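Local coordinates for protein precorrin-6A reductase (Rhodobacter capsulatus, PDB 4X7G) that catalyses the NADPH-dependent reduction of precorrin-6A on the route to cobalamin, holding cofactor and reduced corrinoid between two Rossmann-fold domains, at residues D70-V84 and I218-I230. Sequence-based numbering, arbitrary orientation. Where two conformers were deposited one is given.
Sequences DATHPFAAQMSANAV and ILIDRPAVPARDI. With NAP (NADP nicotinamide-adenine-dinucleotide phosphate), chain B.
Pro-223 lies over one face of the Phe-75 ring, its CD 3.7 Å from the centroid and only 9° off the ring normal, a CH-pi contact. The ring's far end meets both backbone and side chains: CZ abuts the carbonyl oxygens of Ile-220 and Asp-221, the former at the edge, while CE1 reaches CG of Arg-222 and CE2 the CG2 methyl of Ile-220. With CG anti to its own carbonyl carbon (chi1 -76°), Phe-75 carries the end of its ring toward 218-230 just where strand 216-220 ends. The Arg-222 guanidinium stands nearly perpendicular to this ring (82°), and Pro-74 CB packs over one of its faces, 3.7 Å from NE; Arg-222 NE donates to Asn-197 O, and NH2 to Ala-198 O and Arg-99 O. A water donates to both Pro-74 O and Pro-223 O, bridging the two backbones.

Farther along, Val-225 packs on the first turn of helix 77-90, CG2 against Ala-77 CB and CG1 against Ser-80 CB, with CG1 also over a face of the Arg-228 guanidinium; Pro-226 CD rests on Ala-81 CB. Arg-228 crosses Val-84 at about a right angle, its CD 3.8 Å from Val-84 CG2. The bend at chi2 brings NH1 to Asp-70 OD2 in a 3.2 Å salt bridge. OD2 sits at the guanidinium edge, near its plane, whereas NH1 arrives from above the carboxylate plane. Ser-80 OG also donates to OD2, at 2.6 Å, and a second water links OD2, Ser-80 O and Arg-228 NE, while Thr-72 grips OD1 through N and OG1, the N-H closing an Asx turn.

On the cofactor side, the amide of Met-79 (selenomethionine) donates to the NADP phosphate oxygen O2A and that of His-73 to the ribose O2D. The 218-230 segment thus backs a Rossmann-type strand-turn-helix as it crosses from the sheet containing 216-220 to the edge of the cofactor-binding sheet, consistent with the strand swapping between Rossmann-fold domains described for CobK.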
loop_
_atom_site.group_PDB
_atom_site.type_symbol
_atom_site.label_atom_id
_atom_site.label_comp_id
_atom_site.label_asym_id
_atom_site.label_seq_id
_atom_site.Cartn_x
_atom_site.Cartn_y
_atom_site.Cartn_z
ATOM N N ASP A 70 2.024 1.636 -12.194
ATOM C CA ASP A 70 1.165 1.169 -11.130
ATOM C C ASP A 70 1.956 1.136 -9.845
ATOM O O ASP A 70 2.678 0.177 -9.583
ATOM C CB ASP A 70 0.624 -0.234 -11.474
ATOM C CG ASP A 70 -0.115 -0.851 -10.330
ATOM O OD1 ASP A 70 -0.394 -0.164 -9.335
ATOM O OD2 ASP A 70 -0.398 -2.096 -10.433
ATOM N N ALA A 71 1.850 2.187 -9.031
ATOM C CA ALA A 71 2.526 2.306 -7.742
ATOM C C ALA A 71 1.531 2.160 -6.622
ATOM O O ALA A 71 1.686 2.757 -5.573
ATOM C CB ALA A 71 3.337 3.581 -7.664
ATOM N N THR A 72 0.481 1.394 -6.880
ATOM C CA THR A 72 -0.478 1.083 -5.789
ATOM C C THR A 72 0.160 0.083 -4.797
ATOM O O THR A 72 1.127 -0.587 -5.036
ATOM C CB THR A 72 -1.772 0.535 -6.345
ATOM O OG1 THR A 72 -1.590 -0.790 -6.932
ATOM C CG2 THR A 72 -2.453 1.461 -7.324
ATOM N N HIS A 73 -0.529 -0.023 -3.689
ATOM C CA HIS A 73 -0.144 -0.973 -2.700
ATOM C C HIS A 73 -0.130 -2.375 -3.287
ATOM O O HIS A 73 -1.054 -2.746 -4.021
ATOM C CB HIS A 73 -1.109 -0.898 -1.524
ATOM C CG HIS A 73 -0.581 -1.486 -0.263
ATOM N ND1 HIS A 73 -0.554 -2.849 -0.011
ATOM C CD2 HIS A 73 0.090 -0.889 0.760
ATOM C CE1 HIS A 73 0.029 -3.038 1.172
ATOM N NE2 HIS A 73 0.401 -1.872 1.666
ATOM N N PRO A 74 0.833 -3.222 -2.833
ATOM C CA PRO A 74 0.835 -4.593 -3.313
ATOM C C PRO A 74 -0.418 -5.387 -2.990
ATOM O O PRO A 74 -0.759 -6.377 -3.678
ATOM C CB PRO A 74 2.097 -5.153 -2.691
ATOM C CG PRO A 74 3.014 -4.024 -2.530
ATOM C CD PRO A 74 2.113 -2.867 -2.191
ATOM N N PHE A 75 -1.154 -4.976 -1.964
ATOM C CA PHE A 75 -2.405 -5.630 -1.614
ATOM C C PHE A 75 -3.602 -5.042 -2.260
ATOM O O PHE A 75 -4.741 -5.583 -2.178
ATOM C CB PHE A 75 -2.582 -5.706 -0.079
ATOM C CG PHE A 75 -1.719 -6.766 0.536
ATOM C CD1 PHE A 75 -0.363 -6.677 0.557
ATOM C CD2 PHE A 75 -2.338 -7.912 1.127
ATOM C CE1 PHE A 75 0.432 -7.684 1.096
ATOM C CE2 PHE A 75 -1.532 -8.854 1.730
ATOM C CZ PHE A 75 -0.203 -8.774 1.652
ATOM N N ALA A 76 -3.452 -3.973 -3.066
ATOM C CA ALA A 76 -4.515 -3.396 -3.913
ATOM C C ALA A 76 -4.480 -4.163 -5.213
ATOM O O ALA A 76 -4.054 -3.686 -6.263
ATOM C CB ALA A 76 -4.308 -1.896 -4.097
ATOM N N ALA A 77 -4.957 -5.440 -5.134
ATOM C CA ALA A 77 -4.726 -6.355 -6.222
ATOM C C ALA A 77 -5.771 -6.218 -7.310
ATOM O O ALA A 77 -5.446 -6.537 -8.457
ATOM C CB ALA A 77 -4.696 -7.820 -5.714
ATOM N N GLN A 78 -6.920 -5.699 -7.005
ATOM C CA GLN A 78 -7.955 -5.469 -8.018
ATOM C C GLN A 78 -7.520 -4.333 -8.956
ATOM O O GLN A 78 -7.614 -4.429 -10.196
ATOM C CB GLN A 78 -9.334 -5.080 -7.444
ATOM C CG GLN A 78 -10.434 -5.137 -8.491
ATOM C CD GLN A 78 -10.584 -6.524 -9.078
ATOM O OE1 GLN A 78 -10.903 -7.520 -8.372
ATOM N NE2 GLN A 78 -10.383 -6.608 -10.371
HETATM N N MSE A 79 -6.997 -3.239 -8.355
HETATM C CA MSE A 79 -6.548 -2.138 -9.157
HETATM C C MSE A 79 -5.455 -2.617 -10.059
HETATM O O MSE A 79 -5.383 -2.287 -11.223
HETATM C CB MSE A 79 -6.063 -0.999 -8.251
HETATM C CG MSE A 79 -5.683 0.253 -9.101
HETATM SE SE MSE A 79 -7.085 1.196 -10.042
HETATM C CE MSE A 79 -5.848 2.361 -10.919
ATOM N N SER A 80 -4.489 -3.322 -9.497
ATOM C CA SER A 80 -3.360 -3.782 -10.277
ATOM C C SER A 80 -3.773 -4.733 -11.413
ATOM O O SER A 80 -3.316 -4.600 -12.534
ATOM C CB SER A 80 -2.316 -4.448 -9.435
ATOM O OG SER A 80 -1.642 -3.484 -8.555
ATOM N N ALA A 81 -4.675 -5.680 -11.129
ATOM C CA ALA A 81 -5.230 -6.523 -12.218
ATOM C C ALA A 81 -5.975 -5.739 -13.246
ATOM O O ALA A 81 -5.793 -6.011 -14.446
ATOM C CB ALA A 81 -6.085 -7.621 -11.625
ATOM N N ASN A 82 -6.720 -4.772 -12.823
ATOM C CA ASN A 82 -7.464 -3.924 -13.770
ATOM C C ASN A 82 -6.503 -3.188 -14.674
ATOM O O ASN A 82 -6.732 -3.042 -15.889
ATOM C CB ASN A 82 -8.384 -2.932 -13.133
ATOM C CG ASN A 82 -9.601 -3.593 -12.514
ATOM O OD1 ASN A 82 -9.764 -4.820 -12.573
ATOM N ND2 ASN A 82 -10.426 -2.830 -11.947
ATOM N N ALA A 83 -5.382 -2.707 -14.141
ATOM C CA ALA A 83 -4.408 -1.985 -14.963
ATOM C C ALA A 83 -3.764 -2.912 -15.966
ATOM O O ALA A 83 -3.549 -2.496 -17.132
ATOM C CB ALA A 83 -3.315 -1.333 -14.079
ATOM N N VAL A 84 -3.413 -4.144 -15.580
ATOM C CA VAL A 84 -2.861 -5.065 -16.567
ATOM C C VAL A 84 -3.861 -5.236 -17.702
ATOM O O VAL A 84 -3.417 -5.130 -18.873
ATOM C CB VAL A 84 -2.538 -6.420 -15.937
ATOM C CG1 VAL A 84 -1.998 -7.342 -17.040
ATOM C CG2 VAL A 84 -1.526 -6.255 -14.839
ATOM N N ILE A 218 2.875 -11.629 12.724
ATOM C CA ILE A 218 2.137 -12.525 11.813
ATOM C C ILE A 218 2.036 -11.774 10.521
ATOM O O ILE A 218 1.397 -10.715 10.475
ATOM C CB ILE A 218 0.783 -12.832 12.377
ATOM C CG1 ILE A 218 0.912 -13.626 13.672
ATOM C CG2 ILE A 218 -0.105 -13.593 11.388
ATOM C CD1 ILE A 218 -0.311 -13.632 14.562
ATOM N N LEU A 219 2.746 -12.215 9.507
ATOM C CA LEU A 219 2.972 -11.498 8.249
ATOM C C LEU A 219 2.194 -12.146 7.140
ATOM O O LEU A 219 2.371 -13.358 6.864
ATOM C CB LEU A 219 4.510 -11.482 7.951
ATOM C CG LEU A 219 4.929 -10.632 6.817
ATOM C CD1 LEU A 219 4.661 -9.180 7.056
ATOM C CD2 LEU A 219 6.401 -10.875 6.536
ATOM N N ILE A 220 1.344 -11.383 6.487
ATOM C CA ILE A 220 0.459 -11.923 5.477
ATOM C C ILE A 220 1.183 -11.797 4.103
ATOM O O ILE A 220 1.658 -10.733 3.679
ATOM C CB ILE A 220 -0.838 -11.140 5.428
ATOM C CG1 ILE A 220 -1.547 -11.209 6.808
ATOM C CG2 ILE A 220 -1.760 -11.669 4.352
ATOM C CD1 ILE A 220 -2.464 -10.083 7.104
ATOM N N ASP A 221 1.261 -12.938 3.406
ATOM C CA ASP A 221 1.852 -12.953 2.082
ATOM C C ASP A 221 0.987 -12.188 1.096
ATOM O O ASP A 221 -0.208 -12.075 1.172
ATOM C CB ASP A 221 1.997 -14.450 1.691
ATOM C CG ASP A 221 3.010 -15.204 2.586
ATOM O OD1 ASP A 221 3.937 -14.620 3.169
ATOM O OD2 ASP A 221 2.855 -16.406 2.536
ATOM N N ARG A 222 1.708 -11.648 0.046
ATOM C CA ARG A 222 1.033 -10.885 -0.961
ATOM C C ARG A 222 0.019 -11.713 -1.796
ATOM O O ARG A 222 0.273 -12.907 -1.992
ATOM C CB ARG A 222 2.047 -10.292 -1.925
ATOM C CG ARG A 222 2.822 -9.134 -1.330
ATOM C CD ARG A 222 3.938 -8.760 -2.235
ATOM N NE ARG A 222 4.698 -7.617 -1.728
ATOM C CZ ARG A 222 5.735 -7.077 -2.352
ATOM N NH1 ARG A 222 6.152 -7.588 -3.528
ATOM N NH2 ARG A 222 6.313 -6.026 -1.887
ATOM N N PRO A 223 -1.045 -11.086 -2.274
ATOM C CA PRO A 223 -2.068 -11.757 -3.078
ATOM C C PRO A 223 -1.514 -11.898 -4.523
ATOM O O PRO A 223 -0.639 -11.177 -4.957
ATOM C CB PRO A 223 -3.241 -10.786 -3.059
ATOM C CG PRO A 223 -2.593 -9.423 -2.913
ATOM C CD PRO A 223 -1.411 -9.645 -2.037
ATOM N N ALA A 224 -2.126 -12.825 -5.257
ATOM C CA ALA A 224 -1.853 -13.040 -6.689
ATOM C C ALA A 224 -2.268 -11.814 -7.503
ATOM O O ALA A 224 -3.355 -11.250 -7.291
ATOM C CB ALA A 224 -2.628 -14.260 -7.188
ATOM N N VAL A 225 -1.410 -11.475 -8.463
ATOM C CA VAL A 225 -1.718 -10.477 -9.472
ATOM C C VAL A 225 -1.206 -10.972 -10.826
ATOM O O VAL A 225 -0.167 -11.550 -10.878
ATOM C CB VAL A 225 -1.019 -9.126 -9.138
ATOM C CG1 VAL A 225 -1.286 -8.037 -10.194
ATOM C CG2 VAL A 225 -1.446 -8.638 -7.721
ATOM N N PRO A 226 -1.934 -10.722 -11.898
ATOM C CA PRO A 226 -1.434 -11.163 -13.182
ATOM C C PRO A 226 -0.099 -10.569 -13.531
ATOM O O PRO A 226 0.312 -9.486 -13.004
ATOM C CB PRO A 226 -2.459 -10.605 -14.143
ATOM C CG PRO A 226 -3.743 -10.524 -13.374
ATOM C CD PRO A 226 -3.269 -10.165 -11.971
ATOM N N ALA A 227 0.651 -11.216 -14.417
ATOM C CA ALA A 227 1.991 -10.816 -14.765
ATOM C C ALA A 227 1.998 -9.480 -15.565
ATOM O O ALA A 227 1.158 -9.249 -16.381
ATOM C CB ALA A 227 2.599 -11.864 -15.700
ATOM N N ARG A 228 2.993 -8.675 -15.192
ATOM C CA ARG A 228 3.308 -7.422 -15.853
ATOM C C ARG A 228 4.707 -7.023 -15.490
ATOM O O ARG A 228 5.333 -7.557 -14.524
ATOM C CB ARG A 228 2.279 -6.314 -15.613
ATOM C CG ARG A 228 2.372 -5.581 -14.270
ATOM C CD ARG A 228 1.855 -6.451 -13.126
ATOM N NE ARG A 228 1.364 -5.602 -12.042
ATOM C CZ ARG A 228 1.557 -5.811 -10.740
ATOM N NH1 ARG A 228 1.108 -4.923 -9.890
ATOM N NH2 ARG A 228 2.292 -6.801 -10.309
ATOM N N ASP A 229 5.302 -6.080 -16.222
ATOM C CA ASP A 229 6.585 -5.628 -15.903
ATOM C C ASP A 229 6.644 -5.087 -14.471
ATOM O O ASP A 229 5.733 -4.350 -14.104
ATOM C CB ASP A 229 7.051 -4.482 -16.845
ATOM C CG ASP A 229 7.429 -4.917 -18.271
ATOM O OD1 ASP A 229 7.334 -6.113 -18.605
ATOM O OD2 ASP A 229 7.767 -4.009 -19.044
ATOM N N ILE A 230 7.695 -5.440 -13.743
ATOM C CA ILE A 230 7.894 -4.947 -12.346
ATOM C C ILE A 230 9.121 -4.094 -12.324
ATOM O O ILE A 230 10.243 -4.473 -12.820
ATOM C CB ILE A 230 8.129 -6.125 -11.395
ATOM C CG1 ILE A 230 6.997 -7.095 -11.488
ATOM C CG2 ILE A 230 8.406 -5.611 -9.985
ATOM C CD1 ILE A 230 5.693 -6.618 -11.209
HETATM P PA NAP B . -8.165 -2.493 -4.660
HETATM O O1A NAP B . -9.020 -3.431 -3.820
HETATM O O2A NAP B . -7.210 -3.054 -5.465
HETATM O O5B NAP B . -9.031 -1.538 -5.501
HETATM C C5B NAP B . -10.471 -1.499 -5.555
HETATM C C4B NAP B . -11.018 -0.490 -6.536
HETATM O O4B NAP B . -10.619 0.875 -6.075
HETATM C C3B NAP B . -10.349 -0.497 -7.885
HETATM O O3B NAP B . -10.911 -1.526 -8.702
HETATM C C2B NAP B . -10.512 0.878 -8.390
HETATM O O2B NAP B . -11.897 1.127 -8.696
HETATM C C1B NAP B . -10.258 1.680 -7.218
HETATM N N9A NAP B . -8.843 2.087 -7.006
HETATM C C8A NAP B . -7.861 1.437 -6.294
HETATM N N7A NAP B . -6.694 2.135 -6.331
HETATM C C5A NAP B . -6.965 3.189 -7.160
HETATM C C6A NAP B . -6.148 4.296 -7.607
HETATM N N6A NAP B . -4.905 4.498 -7.147
HETATM N N1A NAP B . -6.679 5.207 -8.451
HETATM C C2A NAP B . -7.993 5.002 -8.868
HETATM N N3A NAP B . -8.869 4.059 -8.522
HETATM C C4A NAP B . -8.315 3.170 -7.650
HETATM O O3 NAP B . -7.355 -1.441 -3.747
HETATM P PN NAP B . -7.584 -0.881 -2.227
HETATM O O1N NAP B . -7.002 -1.854 -1.210
HETATM O O2N NAP B . -8.973 -0.447 -2.039
HETATM O O5D NAP B . -6.553 0.360 -2.205
HETATM C C5D NAP B . -7.087 1.715 -2.256
HETATM C C4D NAP B . -5.963 2.624 -2.353
HETATM O O4D NAP B . -5.257 2.646 -1.126
HETATM C C3D NAP B . -4.980 2.394 -3.526
HETATM O O3D NAP B . -4.555 3.609 -4.163
HETATM C C2D NAP B . -3.795 1.735 -2.822
HETATM O O2D NAP B . -2.546 1.947 -3.353
HETATM C C1D NAP B . -3.905 2.371 -1.409
HETATM N N1N NAP B . -3.449 1.500 -0.429
HETATM C C2N NAP B . -3.725 0.376 -0.198
HETATM C C3N NAP B . -2.951 -0.014 0.835
HETATM C C7N NAP B . -3.552 -1.397 0.752
HETATM O O7N NAP B . -4.378 -1.279 -0.297
HETATM N N7N NAP B . -3.174 -2.425 1.633
HETATM C C4N NAP B . -1.896 0.939 1.487
HETATM C C5N NAP B . -1.619 2.392 1.148
HETATM C C6N NAP B . -2.512 2.431 0.098
HETATM P P2B NAP B . -12.428 0.974 -10.234
HETATM O O1X NAP B . -13.768 1.648 -10.069
HETATM O O2X NAP B . -11.495 1.566 -11.122
HETATM O O3X NAP B . -12.344 -0.515 -10.684
HETATM O O HOH W 1 -0.528 -3.618 -12.651
HETATM O O HOH W 2 0.654 -8.492 -4.779
#